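Local structure of ABC transporter periplasmic-binding protein YTFQ (Escherichia coli, 2VK2) at residues K114-W119 with M194-N199; V131-G136 with D145-F150; S14-A19 with S225-P230; A107-E112 with A140-D145. The protein binds alpha- and beta-galactofuranose in the periplasm and serves as the solute-binding component of the YtfQRT-YjfF ABC transporter. All coordinates share one frame; numbering follows the deposited sequence.

Interaction 1 of 4, residues K114-W119 with M194-N199; sequences KLIGDW and MVYAHN. With GZL (beta-D-galactofuranose), chain B.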
# COMPACT_ATOMS: atom_id res chain seq x y z
N LYS A 114 9.88 -8.70 -0.13
CA LYS A 114 11.09 -9.43 0.22
C LYS A 114 11.29 -9.53 1.73
O LYS A 114 11.71 -10.56 2.24
CB LYS A 114 12.30 -8.74 -0.41
CG LYS A 114 13.64 -9.41 -0.15
CD LYS A 114 14.75 -8.62 -0.80
CE LYS A 114 16.09 -9.31 -0.67
NZ LYS A 114 16.51 -9.45 0.75
N LEU A 115 11.01 -8.44 2.45
CA LEU A 115 11.16 -8.44 3.90
C LEU A 115 10.27 -9.50 4.55
O LEU A 115 10.71 -10.20 5.47
CB LEU A 115 10.86 -7.06 4.48
CG LEU A 115 11.91 -5.98 4.19
CD1 LEU A 115 11.39 -4.61 4.62
CD2 LEU A 115 13.24 -6.29 4.87
N ILE A 116 9.03 -9.62 4.09
CA ILE A 116 8.12 -10.64 4.61
C ILE A 116 8.57 -12.04 4.19
O ILE A 116 8.54 -12.97 5.01
CB ILE A 116 6.66 -10.39 4.14
CG1 ILE A 116 6.11 -9.09 4.75
CG2 ILE A 116 5.77 -11.57 4.51
CD1 ILE A 116 5.99 -9.10 6.27
N GLY A 117 8.99 -12.20 2.94
CA GLY A 117 9.47 -13.49 2.45
C GLY A 117 10.70 -13.98 3.19
O GLY A 117 10.77 -15.14 3.59
N ASP A 118 11.67 -13.09 3.39
CA ASP A 118 12.90 -13.42 4.13
C ASP A 118 12.55 -13.83 5.56
O ASP A 118 13.11 -14.79 6.09
CB ASP A 118 13.86 -12.22 4.17
CG ASP A 118 14.52 -11.93 2.83
OD1 ASP A 118 14.42 -12.76 1.90
OD2 ASP A 118 15.14 -10.86 2.72
N TRP A 119 11.64 -13.09 6.18
CA TRP A 119 11.19 -13.41 7.53
C TRP A 119 10.59 -14.82 7.57
O TRP A 119 10.92 -15.61 8.46
CB TRP A 119 10.17 -12.38 8.04
CG TRP A 119 9.45 -12.88 9.24
CD1 TRP A 119 9.90 -12.86 10.53
CD2 TRP A 119 8.18 -13.54 9.27
NE1 TRP A 119 8.98 -13.45 11.36
CE2 TRP A 119 7.92 -13.88 10.62
CE3 TRP A 119 7.24 -13.87 8.30
CZ2 TRP A 119 6.75 -14.53 11.00
CZ3 TRP A 119 6.08 -14.51 8.68
CH2 TRP A 119 5.84 -14.83 10.02
N MET A 194 0.56 -20.35 6.31
CA MET A 194 0.75 -18.91 6.41
C MET A 194 -0.09 -18.18 5.37
O MET A 194 -0.27 -18.65 4.25
CB MET A 194 2.24 -18.60 6.21
CG MET A 194 2.61 -17.13 6.31
SD MET A 194 2.85 -16.37 4.70
CE MET A 194 3.50 -14.77 5.19
N VAL A 195 -0.62 -17.02 5.77
CA VAL A 195 -1.26 -16.11 4.84
C VAL A 195 -0.37 -14.89 4.65
O VAL A 195 0.06 -14.26 5.63
CB VAL A 195 -2.70 -15.69 5.27
CG1 VAL A 195 -2.73 -15.15 6.70
CG2 VAL A 195 -3.28 -14.67 4.29
N TYR A 196 -0.07 -14.59 3.39
CA TYR A 196 0.67 -13.40 2.99
C TYR A 196 -0.33 -12.45 2.37
O TYR A 196 -0.92 -12.76 1.34
CB TYR A 196 1.76 -13.76 1.97
CG TYR A 196 2.43 -12.56 1.33
CD1 TYR A 196 2.90 -11.51 2.10
CD2 TYR A 196 2.60 -12.49 -0.05
CE1 TYR A 196 3.51 -10.41 1.52
CE2 TYR A 196 3.22 -11.39 -0.64
CZ TYR A 196 3.68 -10.36 0.16
OH TYR A 196 4.29 -9.25 -0.40
N ALA A 197 -0.53 -11.30 3.00
CA ALA A 197 -1.46 -10.31 2.48
C ALA A 197 -0.69 -9.06 2.07
O ALA A 197 0.17 -8.58 2.81
CB ALA A 197 -2.52 -9.97 3.50
N HIS A 198 -1.01 -8.52 0.90
CA HIS A 198 -0.32 -7.34 0.40
C HIS A 198 -0.59 -6.09 1.23
O HIS A 198 0.16 -5.13 1.13
CB HIS A 198 -0.68 -7.09 -1.06
CG HIS A 198 -0.14 -8.12 -2.00
ND1 HIS A 198 -0.24 -8.00 -3.36
CD2 HIS A 198 0.53 -9.28 -1.76
CE1 HIS A 198 0.32 -9.05 -3.93
NE2 HIS A 198 0.80 -9.84 -2.99
N ASN A 199 -1.64 -6.09 2.04
CA ASN A 199 -1.77 -5.11 3.11
C ASN A 199 -2.29 -5.71 4.40
O ASN A 199 -2.87 -6.80 4.40
CB ASN A 199 -2.56 -3.85 2.67
CG ASN A 199 -4.07 -4.04 2.64
OD1 ASN A 199 -4.59 -5.15 2.68
ND2 ASN A 199 -4.79 -2.93 2.54
C6 GZL B . 0.66 1.55 -0.68
C5 GZL B . -0.51 1.35 -1.31
C4 GZL B . -1.60 0.43 -0.79
C3 GZL B . -1.60 -0.06 0.63
C2 GZL B . -2.81 0.06 1.15
O6 GZL B . 1.60 2.36 -1.20
O5 GZL B . -0.72 1.91 -2.51
O4 GZL B . -2.88 1.06 -0.92
O3 GZL B . -0.54 -0.61 1.20
C1 GZL B . -3.72 0.75 0.20
O2 GZL B . -3.24 -0.33 2.36
O1 GZL B . -4.80 -0.08 -0.21
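I116 drops a single methyl bump, CG2, into a hollow between the ring of Y196 and the thioether tip of M194. With CG2 anti to the backbone N, the branch leaves the helix on the strand side, ending 3.7 Å from Y196 CD1 and 4.0 Å from M194 CE. It meets the tyrosine ring at a slant, and I116 CB lies 4.1 Å from CE1 of Y196. M194 answers with a bump of its own: the bend at chi2 (-101°) carries the CE methyl on to the helix, where it touches both I116 CG2 and, 4.3 Å away near the ring plane, the indole edge at W119 CZ3. Helix 109-124 here runs almost antiparallel to strand 194-197 (169°, axes 10.4 Å apart), lying on the mixed sheet of one lobe of a two-lobed periplasmic binding protein. F150 stacks on the Y196 ring, while Y196 OH is bonded to R146 O. On another flank of the helix K114 NZ reaches the syn lone pair of D118 OD2, one turn on, at 2.8 Å. Past the strand end, N199 points its amide into the sugar pocket: ND2 gives an almost straight bond (174°) to galactofuranose O2 at 3.0 Å and another to F170 O, while OD1 caps the following helix at M202 N, fixing which way the amide faces.

Interaction 2 of 4, residues V131-G136 with D145-F150; sequences VVELQG and DRKKGF. With GZL (beta-D-galactofuranose), chain B.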
# COMPACT_ATOMS: atom_id res chain seq x y z
N VAL A 131 1.59 -21.51 1.61
CA VAL A 131 1.20 -20.11 1.71
C VAL A 131 -0.04 -19.84 0.88
O VAL A 131 -0.18 -20.34 -0.24
CB VAL A 131 2.35 -19.20 1.22
CG1 VAL A 131 1.91 -17.74 1.19
CG2 VAL A 131 3.58 -19.37 2.09
N VAL A 132 -0.96 -19.07 1.44
CA VAL A 132 -2.05 -18.49 0.66
C VAL A 132 -1.83 -16.99 0.60
O VAL A 132 -1.47 -16.36 1.60
CB VAL A 132 -3.45 -18.86 1.22
CG1 VAL A 132 -3.63 -20.37 1.23
CG2 VAL A 132 -3.67 -18.28 2.62
N GLU A 133 -2.01 -16.42 -0.59
CA GLU A 133 -1.70 -15.01 -0.84
C GLU A 133 -2.96 -14.21 -1.11
O GLU A 133 -3.75 -14.56 -1.98
CB GLU A 133 -0.73 -14.89 -2.02
CG GLU A 133 -0.35 -13.45 -2.38
CD GLU A 133 0.62 -13.37 -3.53
OE1 GLU A 133 0.48 -14.17 -4.49
OE2 GLU A 133 1.52 -12.51 -3.50
N LEU A 134 -3.13 -13.13 -0.34
CA LEU A 134 -4.18 -12.16 -0.59
C LEU A 134 -3.53 -10.98 -1.30
O LEU A 134 -2.83 -10.18 -0.67
CB LEU A 134 -4.84 -11.73 0.72
CG LEU A 134 -5.58 -12.84 1.46
CD1 LEU A 134 -6.00 -12.39 2.86
CD2 LEU A 134 -6.79 -13.31 0.67
N GLN A 135 -3.74 -10.88 -2.61
CA GLN A 135 -3.14 -9.81 -3.39
C GLN A 135 -3.92 -8.52 -3.26
O GLN A 135 -5.10 -8.51 -2.94
CB GLN A 135 -3.10 -10.17 -4.88
CG GLN A 135 -2.33 -11.43 -5.22
CD GLN A 135 -2.18 -11.61 -6.71
OE1 GLN A 135 -2.04 -10.64 -7.46
NE2 GLN A 135 -2.22 -12.86 -7.16
N GLY A 136 -3.24 -7.41 -3.54
CA GLY A 136 -3.90 -6.12 -3.65
C GLY A 136 -4.66 -6.01 -4.95
O GLY A 136 -4.74 -6.97 -5.73
N ASP A 145 4.38 -5.57 -7.43
CA ASP A 145 5.71 -5.54 -6.82
C ASP A 145 5.79 -6.35 -5.53
O ASP A 145 6.78 -7.04 -5.30
CB ASP A 145 6.15 -4.09 -6.58
CG ASP A 145 6.47 -3.34 -7.86
OD1 ASP A 145 6.52 -3.97 -8.94
OD2 ASP A 145 6.67 -2.12 -7.77
N ARG A 146 4.76 -6.26 -4.69
CA ARG A 146 4.74 -7.05 -3.45
C ARG A 146 4.64 -8.54 -3.73
O ARG A 146 5.23 -9.35 -3.01
CB ARG A 146 3.60 -6.59 -2.54
CG ARG A 146 3.91 -5.28 -1.87
CD ARG A 146 2.71 -4.67 -1.21
NE ARG A 146 3.06 -3.39 -0.62
CZ ARG A 146 2.18 -2.51 -0.16
NH1 ARG A 146 0.88 -2.77 -0.22
NH2 ARG A 146 2.60 -1.35 0.33
N LYS A 147 3.93 -8.92 -4.79
CA LYS A 147 3.89 -10.31 -5.22
C LYS A 147 5.29 -10.77 -5.64
O LYS A 147 5.76 -11.82 -5.21
CB LYS A 147 2.90 -10.49 -6.37
CG LYS A 147 2.83 -11.92 -6.89
CD LYS A 147 1.57 -12.16 -7.71
CE LYS A 147 1.45 -13.61 -8.14
NZ LYS A 147 1.54 -14.56 -6.98
N LYS A 148 5.96 -9.96 -6.46
CA LYS A 148 7.30 -10.30 -6.96
C LYS A 148 8.32 -10.41 -5.83
O LYS A 148 9.11 -11.35 -5.81
CB LYS A 148 7.78 -9.27 -8.00
CG LYS A 148 9.18 -9.56 -8.55
CD LYS A 148 9.69 -8.44 -9.44
CE LYS A 148 11.15 -8.65 -9.84
NZ LYS A 148 11.77 -7.42 -10.39
N GLY A 149 8.32 -9.44 -4.92
CA GLY A 149 9.30 -9.43 -3.84
C GLY A 149 9.23 -10.66 -2.95
O GLY A 149 10.25 -11.27 -2.62
N PHE A 150 8.01 -11.04 -2.58
CA PHE A 150 7.79 -12.23 -1.76
C PHE A 150 8.20 -13.49 -2.52
O PHE A 150 8.89 -14.35 -1.98
CB PHE A 150 6.32 -12.30 -1.35
CG PHE A 150 5.99 -13.46 -0.45
CD1 PHE A 150 6.19 -13.38 0.92
CD2 PHE A 150 5.46 -14.62 -0.98
CE1 PHE A 150 5.88 -14.46 1.75
CE2 PHE A 150 5.14 -15.70 -0.17
CZ PHE A 150 5.35 -15.61 1.20
C6 GZL B . 0.66 1.55 -0.68
C5 GZL B . -0.51 1.35 -1.31
C4 GZL B . -1.60 0.43 -0.79
C3 GZL B . -1.60 -0.06 0.63
C2 GZL B . -2.81 0.06 1.15
O6 GZL B . 1.60 2.36 -1.20
O5 GZL B . -0.72 1.91 -2.51
O4 GZL B . -2.88 1.06 -0.92
O3 GZL B . -0.54 -0.61 1.20
C1 GZL B . -3.72 0.75 0.20
O2 GZL B . -3.24 -0.33 2.36
O1 GZL B . -4.80 -0.08 -0.21
O HOH W 1 4.08 -13.78 -4.15
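K147 and F150 reach from helix 141-153 to E133 and V131 of strand 129-135, the first strand and the helix of a beta-alpha-beta unit that strand 160-167 completes. Strand and helix run roughly antiparallel, 155° between their directions. Early in the segment, R146 turns to the sugar instead of the strand: its extended chain brings the guanidinium edge to galactofuranose O3, which takes a bond of 2.9 Å from NH1 (160°) and a weak one from NH2. R146 NE is held in a salt bridge by E112, a second-shell residue that would steady the guanidinium. K147 comes next. Its chain is extended as far as CE and then bends (chi4 54°), which lays K147 NZ 2.7 Å from E133 OE1, on that oxygen's syn lone pair, as the two side chains cross at about a right angle. S165 OG also bonds E133 OE1, and H198 NE2 bonds OE2. A water donates to E133 OE2 at 2.9 Å and to K147 O at 2.8 Å, tying the carboxylate to the helix backbone as well. Q135, whose NE2 is bonded to S165 OG, lies obliquely against the lysine's methylenes, NE2 3.9 Å from K147 CE. A methionine in place of K147 would probably leave the buried E133 carboxylate without its charged mate. One turn on, F150 CG stands anti to the backbone N, directing the ring at the strand; V131 comes from the opposite direction, its CG1 methyl 4.0 Å from F150 CZ.

Interaction 3 of 4, residues S14-A19 with S225-P230; sequences SGWRAA and SIDGVP. With GZL (beta-D-galactofuranose), chain B.
The galactofuranose pocket, set in the cleft between the two lobes as in other periplasmic sugar-binding proteins, is closed on one side by W16 and D227. The W16 side chain crosses that of D227 at about a right angle, W16 CB lying 3.4 Å from D227 OD2. The carboxylate is tilted 26° from the indole plane, with OD1 over the same ring face that carries sugar C6, 4.2 Å above the plane toward the rim. D227 grips two neighbouring hydroxyls at once, accepting from galactofuranose O2 through OD2 and from O3 through OD1, each at 2.6 Å. O2 is held further by S14 OG, which donates to it at 2.9 Å while accepting the capping bond from R17 N. An alanine in place of D227 would probably leave O2 and O3 without their common acceptor and the sugar freer to shift against the indole. R17 bends at chi3 to give NH2 to galactofuranose O4 at 3.0 Å, a markedly bent bond (138°); W16 CZ3 rests 4.0 Å over one face of its guanidinium, and E13 and D90 hold its other nitrogens in salt bridges. Outside the pocket V229 CG1 packs 3.7 Å from W16 N. Thus the first turn of helix 15-31, from one lobe, meets the loop between strand 222-225 and helix 230-237 of the other, with D200 of helix 200-212 bonded to V229 N and L247 O accepting from W16 NE1.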
# COMPACT_ATOMS: atom_id res chain seq x y z
N SER A 14 -8.50 1.17 2.77
CA SER A 14 -7.75 0.66 3.92
C SER A 14 -7.53 1.75 4.96
O SER A 14 -7.64 2.94 4.67
CB SER A 14 -6.40 0.13 3.46
OG SER A 14 -5.52 1.20 3.16
N GLY A 15 -7.20 1.33 6.18
CA GLY A 15 -6.86 2.26 7.25
C GLY A 15 -5.61 3.05 6.91
O GLY A 15 -5.46 4.20 7.32
N TRP A 16 -4.69 2.44 6.16
CA TRP A 16 -3.50 3.13 5.72
C TRP A 16 -3.85 4.32 4.82
O TRP A 16 -3.33 5.41 5.00
CB TRP A 16 -2.51 2.20 5.00
CG TRP A 16 -1.28 2.95 4.62
CD1 TRP A 16 -0.16 3.11 5.37
CD2 TRP A 16 -1.08 3.70 3.42
NE1 TRP A 16 0.74 3.91 4.71
CE2 TRP A 16 0.19 4.29 3.51
CE3 TRP A 16 -1.86 3.94 2.28
CZ2 TRP A 16 0.72 5.09 2.50
CZ3 TRP A 16 -1.33 4.74 1.27
CH2 TRP A 16 -0.06 5.31 1.39
N ARG A 17 -4.72 4.10 3.84
CA ARG A 17 -5.05 5.19 2.91
C ARG A 17 -5.82 6.30 3.61
O ARG A 17 -5.62 7.47 3.31
CB ARG A 17 -5.82 4.70 1.68
CG ARG A 17 -5.93 5.80 0.61
CD ARG A 17 -6.31 5.29 -0.76
NE ARG A 17 -5.31 4.35 -1.26
CZ ARG A 17 -4.15 4.69 -1.80
NH1 ARG A 17 -3.80 5.96 -1.97
NH2 ARG A 17 -3.32 3.73 -2.17
N ALA A 18 -6.67 5.94 4.57
CA ALA A 18 -7.35 6.94 5.38
C ALA A 18 -6.34 7.82 6.11
O ALA A 18 -6.50 9.04 6.18
CB ALA A 18 -8.30 6.28 6.37
N ALA A 19 -5.29 7.20 6.66
CA ALA A 19 -4.21 7.94 7.31
C ALA A 19 -3.44 8.80 6.31
O ALA A 19 -3.08 9.94 6.63
CB ALA A 19 -3.27 6.98 8.03
N SER A 225 2.18 -9.33 6.49
CA SER A 225 1.46 -8.30 5.74
C SER A 225 2.23 -6.98 5.76
O SER A 225 3.32 -6.90 6.32
CB SER A 225 0.05 -8.14 6.30
OG SER A 225 0.06 -7.85 7.68
N ILE A 226 1.67 -5.96 5.11
CA ILE A 226 2.37 -4.70 4.93
C ILE A 226 1.45 -3.52 5.24
O ILE A 226 0.28 -3.53 4.87
CB ILE A 226 2.89 -4.58 3.47
CG1 ILE A 226 3.91 -5.69 3.18
CG2 ILE A 226 3.51 -3.21 3.22
CD1 ILE A 226 4.07 -6.01 1.71
N ASP A 227 2.01 -2.55 5.96
CA ASP A 227 1.49 -1.18 6.15
C ASP A 227 1.86 -0.65 7.53
O ASP A 227 2.25 0.50 7.67
CB ASP A 227 -0.03 -1.04 5.99
CG ASP A 227 -0.47 -0.88 4.54
OD1 ASP A 227 0.38 -0.65 3.65
OD2 ASP A 227 -1.69 -0.98 4.32
N GLY A 228 1.71 -1.50 8.55
CA GLY A 228 1.89 -1.07 9.93
C GLY A 228 0.74 -0.20 10.41
O GLY A 228 0.97 0.83 11.03
N VAL A 229 -0.49 -0.62 10.13
CA VAL A 229 -1.66 0.08 10.67
C VAL A 229 -1.80 -0.30 12.15
O VAL A 229 -1.38 -1.38 12.56
CB VAL A 229 -2.96 -0.23 9.89
CG1 VAL A 229 -2.80 0.12 8.42
CG2 VAL A 229 -3.37 -1.69 10.05
N PRO A 230 -2.39 0.60 12.96
CA PRO A 230 -2.55 0.31 14.39
C PRO A 230 -3.10 -1.08 14.69
O PRO A 230 -2.61 -1.75 15.60
CB PRO A 230 -3.53 1.39 14.85
CG PRO A 230 -3.28 2.53 13.95
CD PRO A 230 -2.91 1.94 12.61
C6 GZL B . 0.66 1.55 -0.68
C5 GZL B . -0.51 1.35 -1.31
C4 GZL B . -1.60 0.43 -0.79
C3 GZL B . -1.60 -0.06 0.63
C2 GZL B . -2.81 0.06 1.15
O6 GZL B . 1.60 2.36 -1.20
O5 GZL B . -0.72 1.91 -2.51
O4 GZL B . -2.88 1.06 -0.92
O3 GZL B . -0.54 -0.61 1.20
C1 GZL B . -3.72 0.75 0.20
O2 GZL B . -3.24 -0.33 2.36
O1 GZL B . -4.80 -0.08 -0.21

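Interaction 4 of 4, residues A107-E112 with A140-D145; sequences ADNILE and ASVAID. With GZL (beta-D-galactofuranose), chain B.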
# COMPACT_ATOMS: atom_id res chain seq x y z
N ALA A 107 7.27 3.71 -1.30
CA ALA A 107 8.19 2.71 -0.78
C ALA A 107 8.75 1.89 -1.94
O ALA A 107 8.23 1.94 -3.07
CB ALA A 107 7.49 1.80 0.21
N ASP A 108 9.82 1.17 -1.66
CA ASP A 108 10.29 0.10 -2.54
C ASP A 108 9.40 -1.10 -2.21
O ASP A 108 9.59 -1.78 -1.21
CB ASP A 108 11.76 -0.20 -2.27
CG ASP A 108 12.31 -1.34 -3.11
OD1 ASP A 108 11.52 -2.10 -3.71
OD2 ASP A 108 13.55 -1.47 -3.16
N ASN A 109 8.39 -1.33 -3.05
CA ASN A 109 7.36 -2.31 -2.75
C ASN A 109 7.83 -3.74 -3.00
O ASN A 109 7.31 -4.68 -2.41
CB ASN A 109 6.08 -1.99 -3.52
CG ASN A 109 5.61 -0.58 -3.27
OD1 ASN A 109 5.26 -0.21 -2.15
ND2 ASN A 109 5.61 0.23 -4.32
N ILE A 110 8.82 -3.89 -3.88
CA ILE A 110 9.49 -5.18 -4.05
C ILE A 110 10.19 -5.54 -2.74
O ILE A 110 10.06 -6.66 -2.24
CB ILE A 110 10.49 -5.17 -5.22
CG1 ILE A 110 9.77 -4.85 -6.54
CG2 ILE A 110 11.20 -6.51 -5.31
CD1 ILE A 110 10.67 -4.82 -7.76
N LEU A 111 10.92 -4.57 -2.17
CA LEU A 111 11.57 -4.76 -0.88
C LEU A 111 10.59 -5.14 0.22
O LEU A 111 10.88 -6.02 1.03
CB LEU A 111 12.34 -3.50 -0.46
CG LEU A 111 12.95 -3.51 0.94
CD1 LEU A 111 14.01 -4.59 1.07
CD2 LEU A 111 13.52 -2.14 1.27
N GLU A 112 9.43 -4.49 0.27
CA GLU A 112 8.42 -4.81 1.28
C GLU A 112 8.06 -6.30 1.22
O GLU A 112 8.00 -6.96 2.26
CB GLU A 112 7.17 -3.97 1.08
CG GLU A 112 7.33 -2.50 1.40
CD GLU A 112 6.10 -1.70 1.03
OE1 GLU A 112 5.46 -2.06 0.03
OE2 GLU A 112 5.78 -0.72 1.74
N ALA A 140 -2.54 -2.75 -9.72
CA ALA A 140 -1.83 -1.79 -8.88
C ALA A 140 -0.35 -2.13 -8.87
O ALA A 140 0.01 -3.28 -8.67
CB ALA A 140 -2.38 -1.82 -7.46
N SER A 141 0.51 -1.14 -9.09
CA SER A 141 1.95 -1.39 -9.12
C SER A 141 2.40 -2.08 -7.84
O SER A 141 3.24 -2.98 -7.87
CB SER A 141 2.74 -0.09 -9.32
OG SER A 141 2.69 0.74 -8.16
N VAL A 142 1.83 -1.64 -6.72
CA VAL A 142 2.21 -2.15 -5.41
C VAL A 142 1.85 -3.63 -5.23
O VAL A 142 2.57 -4.36 -4.55
CB VAL A 142 1.61 -1.29 -4.27
CG1 VAL A 142 2.21 0.12 -4.30
CG2 VAL A 142 0.10 -1.24 -4.35
N ALA A 143 0.75 -4.07 -5.83
CA ALA A 143 0.36 -5.48 -5.78
C ALA A 143 1.31 -6.33 -6.63
O ALA A 143 1.78 -7.37 -6.19
CB ALA A 143 -1.07 -5.66 -6.25
N ILE A 144 1.60 -5.85 -7.83
CA ILE A 144 2.55 -6.52 -8.72
C ILE A 144 3.91 -6.66 -8.04
O ILE A 144 4.52 -7.73 -8.05
CB ILE A 144 2.68 -5.74 -10.05
CG1 ILE A 144 1.37 -5.81 -10.84
CG2 ILE A 144 3.83 -6.29 -10.88
CD1 ILE A 144 1.26 -4.77 -11.94
N ASP A 145 4.38 -5.57 -7.43
CA ASP A 145 5.71 -5.54 -6.82
C ASP A 145 5.79 -6.35 -5.53
O ASP A 145 6.78 -7.04 -5.30
CB ASP A 145 6.15 -4.09 -6.58
CG ASP A 145 6.47 -3.34 -7.86
OD1 ASP A 145 6.52 -3.97 -8.94
OD2 ASP A 145 6.67 -2.12 -7.77
C6 GZL B . 0.66 1.55 -0.68
C5 GZL B . -0.51 1.35 -1.31
C4 GZL B . -1.60 0.43 -0.79
C3 GZL B . -1.60 -0.06 0.63
C2 GZL B . -2.81 0.06 1.15
O6 GZL B . 1.60 2.36 -1.20
O5 GZL B . -0.72 1.91 -2.51
O4 GZL B . -2.88 1.06 -0.92
O3 GZL B . -0.54 -0.61 1.20
C1 GZL B . -3.72 0.75 0.20
O2 GZL B . -3.24 -0.33 2.36
O1 GZL B . -4.80 -0.08 -0.21
O HOH W 2 8.56 -1.26 -5.97
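D145 sets its CB against both N109 and I110, touching N109 CB and I110 CG1, each 3.7 Å away. The isoleucine and aspartate side chains cross at a slant, so that CG1 of I110 also runs beside the carboxylate carbon. The backbones are just as close: I110 CA points its hydrogen at D145 O, 3.5 Å away with 160° at the hydrogen, a CA-H...O contact that brings the two helix backbones close together. The D145 carboxylate stands beside its own backbone N, anti to the carbonyl carbon (chi1 -70°), and from there OD2 accepts a bond from a water at 2.7 Å, which in turn accepts from N109 N at 2.9 Å. This bridge links the aspartate to the opening turn of helix 109-124. In that turn D108 caps L111 N through OD1 at 3.0 Å, the N-H arriving well above the carboxylate plane, 67° out of it. V142 works in two directions. Its CG1 methyl meets the amide group of N109, 3.6 Å from N109 CG, the valine branch coming in obliquely to the amide; CG2 points to the sugar and packs 3.7 Å from galactofuranose O5, a van der Waals wall of the pocket. The contact thus joins the N-terminal ends of helices 109-124 and 141-153 at the cleft end of their lobe. Around it, S141 OG takes a bond from S92 N, N109 packs on R146, I110 on K148 further along helix 141-153, and A107 rests against the loop residue L247.

Overall arrangement
Interactions 1, 2 and 4 belong to the same lobe, whereas interaction 3 reaches across the cleft to the other. Interactions 1 and 2 are buried helix-on-sheet contacts using neighbouring strands, 194-197 and 129-135; the first is wholly apolar, the second adds a salt bridge and a water. Interaction 4 joins the two helices they use, is only partly buried, and relies on close backbones, small apolar contacts and a water bridge. Interaction 3, also buried, is mainly a ligand site, polar toward the sugar. All four touch galactofuranose: N199, R146 and the 14-19 and 225-230 segments by hydrogen bonds, V142 by packing.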